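Local coordinates for rhamnosidase B (Bacillus sp., PDB 2OKX), which probably hydrolyses terminal alpha-L-rhamnose residues from glycosides, as a glycoside hydrolase of family 78, at residues Val586-Phe591 with Glu595-Cys600; Arg638-His643 with Glu647-Arg652. One frame throughout, in Å; residues are numbered along the deposited sequence.

Contact 1: residues Val586-Phe591 with Glu595-Cys600; sequences VNYYVF and EIVERC
Val597, whose CB points toward helix 577-590, sets CG1 anti to its backbone N (chi1 180°) and CG2 anti to its carbonyl carbon, and both methyls reach Tyr588, which swings its ring out beside its own backbone N (chi1 -67°) to meet them. The phenol comes in at about a right angle to the valine side chain. Its OH rests 3.4 Å from Val597 CG1, while Tyr588 CE2 lies 3.9 Å from Val597 CG2, an oblique approach to the ring. The same CG2 methyl also packs against the amide of Asn587, 3.8 Å from ND2, so one methyl meets both side chains, which lie side by side on helix 577-590. That amide nitrogen is committed elsewhere: it donates to the backbone O of Glu593, in the turn joining the two helices, and weakly to Ala584 O, bonds that limit rotation of the carboxamide beside the methyl. The CA atoms of Asn587 and Val597 are 9.1 Å apart, and side chains rather than backbone span the gap between the segments. The contact joins two successive helices of the alpha-barrel domain; Tyr640 of helix 627-644 packs on both Tyr588 and Val597, and helix 544-559 lies against Val586, Val590 and Phe591.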
ATOM      1  N   VAL A 586       1.492  17.231  -5.182  1.00 14.44           N
ATOM      2  CA  VAL A 586       1.587  17.656  -3.789  1.00 16.07           C
ATOM      3  C   VAL A 586       3.059  17.650  -3.394  1.00 16.10           C
ATOM      4  O   VAL A 586       3.552  18.582  -2.757  1.00 17.12           O
ATOM      5  CB  VAL A 586       0.807  16.718  -2.861  1.00 15.61           C
ATOM      6  CG1 VAL A 586       0.979  17.152  -1.415  1.00 14.22           C
ATOM      7  CG2 VAL A 586      -0.664  16.733  -3.245  1.00 16.84           C
ATOM      8  N   ASN A 587       3.757  16.596  -3.794  1.00 15.94           N
ATOM      9  CA  ASN A 587       5.180  16.459  -3.515  1.00 16.26           C
ATOM     10  C   ASN A 587       5.978  17.664  -4.026  1.00 14.27           C
ATOM     11  O   ASN A 587       6.872  18.160  -3.339  1.00 14.47           O
ATOM     12  CB  ASN A 587       5.707  15.175  -4.164  1.00 15.93           C
ATOM     13  CG  ASN A 587       7.176  15.262  -4.521  1.00 18.30           C
ATOM     14  OD1 ASN A 587       8.038  15.364  -3.649  1.00 18.23           O
ATOM     15  ND2 ASN A 587       7.469  15.232  -5.820  1.00 16.32           N
ATOM     16  N   TYR A 588       5.659  18.132  -5.228  1.00 15.16           N
ATOM     17  CA  TYR A 588       6.373  19.277  -5.800  1.00 15.55           C
ATOM     18  C   TYR A 588       6.281  20.491  -4.884  1.00 15.72           C
ATOM     19  O   TYR A 588       7.242  21.251  -4.734  1.00 14.50           O
ATOM     20  CB  TYR A 588       5.792  19.648  -7.180  1.00 15.67           C
ATOM     21  CG  TYR A 588       5.998  18.617  -8.270  1.00 15.21           C
ATOM     22  CD1 TYR A 588       5.067  18.475  -9.298  1.00 16.12           C
ATOM     23  CD2 TYR A 588       7.117  17.784  -8.277  1.00 17.61           C
ATOM     24  CE1 TYR A 588       5.235  17.529 -10.301  1.00 18.36           C
ATOM     25  CE2 TYR A 588       7.300  16.830  -9.284  1.00 19.56           C
ATOM     26  CZ  TYR A 588       6.350  16.707 -10.289  1.00 19.32           C
ATOM     27  OH  TYR A 588       6.489  15.743 -11.262  1.00 19.84           O
ATOM     28  N   TYR A 589       5.118  20.686  -4.272  1.00 15.92           N
ATOM     29  CA  TYR A 589       4.947  21.840  -3.403  1.00 16.06           C
ATOM     30  C   TYR A 589       5.422  21.674  -1.965  1.00 16.69           C
ATOM     31  O   TYR A 589       5.886  22.639  -1.360  1.00 16.43           O
ATOM     32  CB  TYR A 589       3.485  22.300  -3.416  1.00 16.02           C
ATOM     33  CG  TYR A 589       3.164  23.225  -4.578  1.00 15.05           C
ATOM     34  CD1 TYR A 589       3.158  22.753  -5.887  1.00 14.24           C
ATOM     35  CD2 TYR A 589       2.901  24.579  -4.364  1.00 16.05           C
ATOM     36  CE1 TYR A 589       2.903  23.609  -6.964  1.00 15.96           C
ATOM     37  CE2 TYR A 589       2.642  25.445  -5.434  1.00 14.53           C
ATOM     38  CZ  TYR A 589       2.646  24.951  -6.727  1.00 16.77           C
ATOM     39  OH  TYR A 589       2.391  25.793  -7.786  1.00 18.34           O
ATOM     40  N   VAL A 590       5.332  20.468  -1.415  1.00 16.30           N
ATOM     41  CA  VAL A 590       5.750  20.277  -0.027  1.00 16.19           C
ATOM     42  C   VAL A 590       7.165  19.736   0.182  1.00 15.90           C
ATOM     43  O   VAL A 590       7.775  20.005   1.218  1.00 15.63           O
ATOM     44  CB  VAL A 590       4.753  19.374   0.737  1.00 18.94           C
ATOM     45  CG1 VAL A 590       3.332  19.898   0.542  1.00 16.83           C
ATOM     46  CG2 VAL A 590       4.873  17.940   0.274  1.00 21.04           C
ATOM     47  N   PHE A 591       7.689  18.989  -0.790  1.00 14.87           N
ATOM     48  CA  PHE A 591       9.038  18.429  -0.672  1.00 15.55           C
ATOM     49  C   PHE A 591       9.985  18.822  -1.808  1.00 15.42           C
ATOM     50  O   PHE A 591      11.144  19.156  -1.561  1.00 16.31           O
ATOM     51  CB  PHE A 591       8.975  16.902  -0.579  1.00 14.69           C
ATOM     52  CG  PHE A 591       8.217  16.400   0.614  1.00 16.18           C
ATOM     53  CD1 PHE A 591       8.536  16.843   1.890  1.00 16.55           C
ATOM     54  CD2 PHE A 591       7.182  15.482   0.459  1.00 17.50           C
ATOM     55  CE1 PHE A 591       7.836  16.380   3.002  1.00 18.90           C
ATOM     56  CE2 PHE A 591       6.475  15.012   1.562  1.00 15.86           C
ATOM     57  CZ  PHE A 591       6.804  15.463   2.836  1.00 17.00           C
ATOM     58  N   GLU A 595      13.318  12.716  -8.614  1.00 20.44           N
ATOM     59  CA  GLU A 595      13.769  11.389  -9.018  1.00 23.65           C
ATOM     60  C   GLU A 595      12.742  10.293  -8.774  1.00 22.77           C
ATOM     61  O   GLU A 595      12.587   9.399  -9.599  1.00 20.62           O
ATOM     62  CB  GLU A 595      15.097  11.038  -8.339  1.00 27.13           C
ATOM     63  CG  GLU A 595      16.266  11.889  -8.825  1.00 33.36           C
ATOM     64  CD  GLU A 595      17.617  11.324  -8.425  1.00 38.88           C
ATOM     65  OE1 GLU A 595      18.639  11.999  -8.669  1.00 44.67           O
ATOM     66  OE2 GLU A 595      17.664  10.203  -7.876  1.00 42.96           O
ATOM     67  N   ILE A 596      12.029  10.365  -7.654  1.00 20.03           N
ATOM     68  CA  ILE A 596      11.021   9.358  -7.363  1.00 19.53           C
ATOM     69  C   ILE A 596       9.903   9.425  -8.405  1.00 18.60           C
ATOM     70  O   ILE A 596       9.353   8.406  -8.806  1.00 19.51           O
ATOM     71  CB  ILE A 596      10.432   9.548  -5.939  1.00 21.00           C
ATOM     72  CG1 ILE A 596       9.365   8.486  -5.668  1.00 19.75           C
ATOM     73  CG2 ILE A 596       9.855  10.952  -5.793  1.00 21.34           C
ATOM     74  CD1 ILE A 596       8.776   8.540  -4.257  1.00 19.06           C
ATOM     75  N   VAL A 597       9.574  10.629  -8.857  1.00 19.89           N
ATOM     76  CA  VAL A 597       8.521  10.780  -9.848  1.00 19.16           C
ATOM     77  C   VAL A 597       8.926  10.123 -11.169  1.00 21.02           C
ATOM     78  O   VAL A 597       8.166   9.332 -11.726  1.00 19.99           O
ATOM     79  CB  VAL A 597       8.189  12.268 -10.102  1.00 19.61           C
ATOM     80  CG1 VAL A 597       7.094  12.377 -11.143  1.00 18.30           C
ATOM     81  CG2 VAL A 597       7.756  12.939  -8.794  1.00 19.21           C
ATOM     82  N   GLU A 598      10.118  10.435 -11.669  1.00 20.97           N
ATOM     83  CA  GLU A 598      10.547   9.836 -12.927  1.00 23.98           C
ATOM     84  C   GLU A 598      10.649   8.318 -12.806  1.00 23.25           C
ATOM     85  O   GLU A 598      10.266   7.590 -13.724  1.00 24.07           O
ATOM     86  CB  GLU A 598      11.890  10.403 -13.395  1.00 26.03           C
ATOM     87  CG  GLU A 598      12.299   9.815 -14.744  1.00 31.71           C
ATOM     88  CD  GLU A 598      13.523  10.460 -15.355  1.00 34.00           C
ATOM     89  OE1 GLU A 598      14.047   9.888 -16.332  1.00 36.82           O
ATOM     90  OE2 GLU A 598      13.956  11.529 -14.873  1.00 37.12           O
ATOM     91  N   ARG A 599      11.163   7.840 -11.677  1.00 22.83           N
ATOM     92  CA  ARG A 599      11.283   6.399 -11.462  1.00 22.57           C
ATOM     93  C   ARG A 599       9.921   5.739 -11.628  1.00 22.77           C
ATOM     94  O   ARG A 599       9.798   4.714 -12.289  1.00 24.67           O
ATOM     95  CB  ARG A 599      11.831   6.097 -10.060  1.00 22.39           C
ATOM     96  CG  ARG A 599      11.666   4.634  -9.643  1.00 22.17           C
ATOM     97  CD  ARG A 599      12.311   4.324  -8.298  1.00 20.62           C
ATOM     98  NE  ARG A 599      11.756   3.098  -7.724  1.00 22.93           N
ATOM     99  CZ  ARG A 599      11.928   1.879  -8.229  1.00 22.87           C
ATOM    100  NH1 ARG A 599      12.659   1.707  -9.326  1.00 21.24           N
ATOM    101  NH2 ARG A 599      11.338   0.837  -7.652  1.00 20.21           N
ATOM    102  N   CYS A 600       8.894   6.335 -11.033  1.00 21.52           N
ATOM    103  CA  CYS A 600       7.550   5.784 -11.127  1.00 21.82           C
ATOM    104  C   CYS A 600       7.002   5.831 -12.547  1.00 22.07           C
ATOM    105  O   CYS A 600       6.419   4.855 -13.022  1.00 21.35           O
ATOM    106  CB  CYS A 600       6.606   6.525 -10.178  1.00 21.40           C
ATOM    107  SG  CYS A 600       6.962   6.192  -8.429  1.00 24.90           S
TER

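Contact 2: residues Arg638-His643 with Glu647-Arg652; sequences REYAAH and EAFAAR
The helical segments 638-643 and 647-652 run nearly antiparallel, at 155° between their N-to-C directions, with axes 9.1 Å apart at closest approach. They form an antiparallel helical hairpin with a very short connection, within the alpha-barrel domain of this six-hairpin glycosidase. Ala641 and Ala650 bring the backbones nearest each other, their CA atoms being 6.1 Å apart, and their methyls meet at 4.5 Å from CB to CB. Small residues on both helices thus permit this approach, and Leu712 and Ala715 of helix 696-715 pack on Ala641 and Ala650 respectively. Beside the alanine pair, Tyr640 and Phe649 form a T-shaped stack, with centroids 4.9 Å apart and planes at 77°. Phe649 has CG anti to its backbone N (chi1 162°), which carries its ring across to Tyr640 and offers it a face. The tyrosine presents the CD2-CE2 edge, displaced toward the rim of that face rather than over its middle. At the phenylalanine's own edge sits the methyl of Ala641, 4.4 Å from CB to Phe649 CD1. A leucine in place of Phe649 would probably leave the Tyr640 edge without an aromatic face to meet, weakening the hold between the helices next to the alanine pair. The approach of the rings is closest along one bond of the phenylalanine, where Tyr640 CD2 stands 3.6 Å from both CD1 and CE1 of Phe649.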
ATOM      1  N   ARG A 638       3.373  14.528 -18.603  1.00 22.66           N
ATOM      2  CA  ARG A 638       3.382  15.893 -19.103  1.00 25.32           C
ATOM      3  C   ARG A 638       3.756  16.853 -17.978  1.00 25.97           C
ATOM      4  O   ARG A 638       4.614  17.717 -18.144  1.00 26.08           O
ATOM      5  CB  ARG A 638       2.006  16.288 -19.644  1.00 26.03           C
ATOM      6  CG  ARG A 638       1.943  17.768 -20.000  1.00 30.44           C
ATOM      7  CD  ARG A 638       0.567  18.240 -20.413  1.00 34.66           C
ATOM      8  NE  ARG A 638       0.599  19.668 -20.718  1.00 38.34           N
ATOM      9  CZ  ARG A 638      -0.414  20.355 -21.239  1.00 41.02           C
ATOM     10  NH1 ARG A 638      -1.560  19.749 -21.518  1.00 43.57           N
ATOM     11  NH2 ARG A 638      -0.277  21.650 -21.488  1.00 41.04           N
ATOM     12  N   GLU A 639       3.102  16.695 -16.831  1.00 25.19           N
ATOM     13  CA  GLU A 639       3.360  17.566 -15.692  1.00 23.28           C
ATOM     14  C   GLU A 639       4.797  17.466 -15.199  1.00 21.13           C
ATOM     15  O   GLU A 639       5.384  18.462 -14.791  1.00 20.99           O
ATOM     16  CB  GLU A 639       2.361  17.263 -14.573  1.00 22.79           C
ATOM     17  CG  GLU A 639       0.962  17.757 -14.908  1.00 23.01           C
ATOM     18  CD  GLU A 639      -0.099  17.316 -13.922  1.00 22.67           C
ATOM     19  OE1 GLU A 639      -1.180  17.935 -13.912  1.00 25.03           O
ATOM     20  OE2 GLU A 639       0.131  16.349 -13.170  1.00 24.45           O
ATOM     21  N   TYR A 640       5.371  16.269 -15.254  1.00 20.16           N
ATOM     22  CA  TYR A 640       6.750  16.078 -14.824  1.00 20.90           C
ATOM     23  C   TYR A 640       7.699  16.754 -15.809  1.00 21.72           C
ATOM     24  O   TYR A 640       8.661  17.409 -15.414  1.00 20.64           O
ATOM     25  CB  TYR A 640       7.092  14.588 -14.745  1.00 19.48           C
ATOM     26  CG  TYR A 640       8.558  14.329 -14.488  1.00 20.32           C
ATOM     27  CD1 TYR A 640       9.092  14.408 -13.201  1.00 20.26           C
ATOM     28  CD2 TYR A 640       9.425  14.041 -15.544  1.00 23.37           C
ATOM     29  CE1 TYR A 640      10.453  14.205 -12.973  1.00 20.89           C
ATOM     30  CE2 TYR A 640      10.787  13.839 -15.328  1.00 21.64           C
ATOM     31  CZ  TYR A 640      11.293  13.920 -14.044  1.00 23.69           C
ATOM     32  OH  TYR A 640      12.635  13.703 -13.837  1.00 24.62           O
ATOM     33  N   ALA A 641       7.428  16.572 -17.098  1.00 22.18           N
ATOM     34  CA  ALA A 641       8.257  17.166 -18.140  1.00 22.79           C
ATOM     35  C   ALA A 641       8.226  18.689 -18.049  1.00 21.73           C
ATOM     36  O   ALA A 641       9.250  19.352 -18.235  1.00 23.27           O
ATOM     37  CB  ALA A 641       7.770  16.711 -19.516  1.00 22.09           C
ATOM     38  N   ALA A 642       7.052  19.245 -17.762  1.00 20.16           N
ATOM     39  CA  ALA A 642       6.908  20.694 -17.650  1.00 21.54           C
ATOM     40  C   ALA A 642       7.536  21.227 -16.362  1.00 21.09           C
ATOM     41  O   ALA A 642       8.120  22.314 -16.345  1.00 21.77           O
ATOM     42  CB  ALA A 642       5.433  21.079 -17.710  1.00 20.82           C
ATOM     43  N   HIS A 643       7.420  20.451 -15.288  1.00 21.07           N
ATOM     44  CA  HIS A 643       7.965  20.837 -13.992  1.00 20.17           C
ATOM     45  C   HIS A 643       9.480  20.954 -14.040  1.00 21.05           C
ATOM     46  O   HIS A 643      10.057  21.955 -13.603  1.00 20.05           O
ATOM     47  CB  HIS A 643       7.581  19.795 -12.934  1.00 18.65           C
ATOM     48  CG  HIS A 643       8.133  20.082 -11.573  1.00 19.59           C
ATOM     49  ND1 HIS A 643       7.640  21.083 -10.764  1.00 17.85           N
ATOM     50  CD2 HIS A 643       9.143  19.503 -10.881  1.00 17.62           C
ATOM     51  CE1 HIS A 643       8.321  21.106  -9.632  1.00 17.74           C
ATOM     52  NE2 HIS A 643       9.238  20.158  -9.677  1.00 17.71           N
ATOM     53  N   GLU A 647      13.476  17.844 -21.323  1.00 29.84           N
ATOM     54  CA  GLU A 647      13.121  17.427 -22.676  1.00 32.46           C
ATOM     55  C   GLU A 647      13.617  16.024 -23.004  1.00 30.72           C
ATOM     56  O   GLU A 647      12.972  15.295 -23.755  1.00 32.44           O
ATOM     57  CB  GLU A 647      13.678  18.426 -23.697  1.00 33.90           C
ATOM     58  CG  GLU A 647      12.853  19.702 -23.817  1.00 39.18           C
ATOM     59  CD  GLU A 647      13.471  20.721 -24.760  1.00 42.68           C
ATOM     60  OE1 GLU A 647      12.759  21.661 -25.172  1.00 44.66           O
ATOM     61  OE2 GLU A 647      14.671  20.588 -25.082  1.00 45.13           O
ATOM     62  N   ALA A 648      14.762  15.651 -22.443  1.00 29.78           N
ATOM     63  CA  ALA A 648      15.331  14.330 -22.679  1.00 29.34           C
ATOM     64  C   ALA A 648      14.356  13.254 -22.220  1.00 29.99           C
ATOM     65  O   ALA A 648      14.168  12.243 -22.899  1.00 29.01           O
ATOM     66  CB  ALA A 648      16.655  14.188 -21.944  1.00 29.88           C
ATOM     67  N   PHE A 649      13.736  13.468 -21.063  1.00 27.77           N
ATOM     68  CA  PHE A 649      12.776  12.499 -20.555  1.00 27.04           C
ATOM     69  C   PHE A 649      11.558  12.430 -21.467  1.00 26.54           C
ATOM     70  O   PHE A 649      11.044  11.348 -21.738  1.00 27.51           O
ATOM     71  CB  PHE A 649      12.332  12.854 -19.127  1.00 25.34           C
ATOM     72  CG  PHE A 649      11.054  12.177 -18.713  1.00 24.54           C
ATOM     73  CD1 PHE A 649       9.830  12.821 -18.867  1.00 22.95           C
ATOM     74  CD2 PHE A 649      11.067  10.871 -18.239  1.00 25.37           C
ATOM     75  CE1 PHE A 649       8.638  12.170 -18.560  1.00 23.85           C
ATOM     76  CE2 PHE A 649       9.884  10.213 -17.932  1.00 24.89           C
ATOM     77  CZ  PHE A 649       8.665  10.865 -18.095  1.00 24.82           C
ATOM     78  N   ALA A 650      11.095  13.584 -21.935  1.00 28.03           N
ATOM     79  CA  ALA A 650       9.934  13.632 -22.816  1.00 30.31           C
ATOM     80  C   ALA A 650      10.179  12.779 -24.056  1.00 31.47           C
ATOM     81  O   ALA A 650       9.295  12.053 -24.511  1.00 31.34           O
ATOM     82  CB  ALA A 650       9.640  15.072 -23.221  1.00 29.18           C
ATOM     83  N   ALA A 651      11.390  12.876 -24.596  1.00 33.49           N
ATOM     84  CA  ALA A 651      11.769  12.117 -25.782  1.00 34.00           C
ATOM     85  C   ALA A 651      11.796  10.623 -25.476  1.00 33.52           C
ATOM     86  O   ALA A 651      11.335   9.809 -26.279  1.00 32.32           O
ATOM     87  CB  ALA A 651      13.141  12.579 -26.278  1.00 34.98           C
ATOM     88  N   ARG A 652      12.333  10.267 -24.312  1.00 32.24           N
ATOM     89  CA  ARG A 652      12.415   8.868 -23.910  1.00 31.76           C
ATOM     90  C   ARG A 652      11.049   8.248 -23.664  1.00 32.21           C
ATOM     91  O   ARG A 652      10.825   7.081 -23.987  1.00 33.30           O
ATOM     92  CB  ARG A 652      13.244   8.712 -22.629  1.00 32.76           C
ATOM     93  CG  ARG A 652      14.724   9.032 -22.762  1.00 36.85           C
ATOM     94  CD  ARG A 652      15.489   8.486 -21.564  1.00 38.76           C
ATOM     95  NE  ARG A 652      15.072   9.098 -20.304  1.00 41.81           N
ATOM     96  CZ  ARG A 652      15.548  10.248 -19.835  1.00 41.88           C
ATOM     97  NH1 ARG A 652      15.109  10.731 -18.681  1.00 40.73           N
ATOM     98  NH2 ARG A 652      16.478  10.907 -20.515  1.00 41.14           N
TER

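In the fold
Contact 1 comes first along the chain and contact 2 follows it, their centres about 13 Å apart. Four helices, 577-590, 595-603, 627-644 and 647-665, are thereby joined within the six-hairpin glycosidase domain. Glu598 connects the two contacts: its OE1 makes a salt bridge to Arg652 NH1 at 2.7 Å, and OE2 has a weak hydrogen bond with the hydroxyl of Tyr640. Tyr588 of contact 1 stacks on His643 of contact 2, with Tyr588 CD2 3.5 Å from His643 NE2. Helix 627-644 therefore packs against both helices of contact 1, and the two helix pairs pack together as one buried group of helices within the domain.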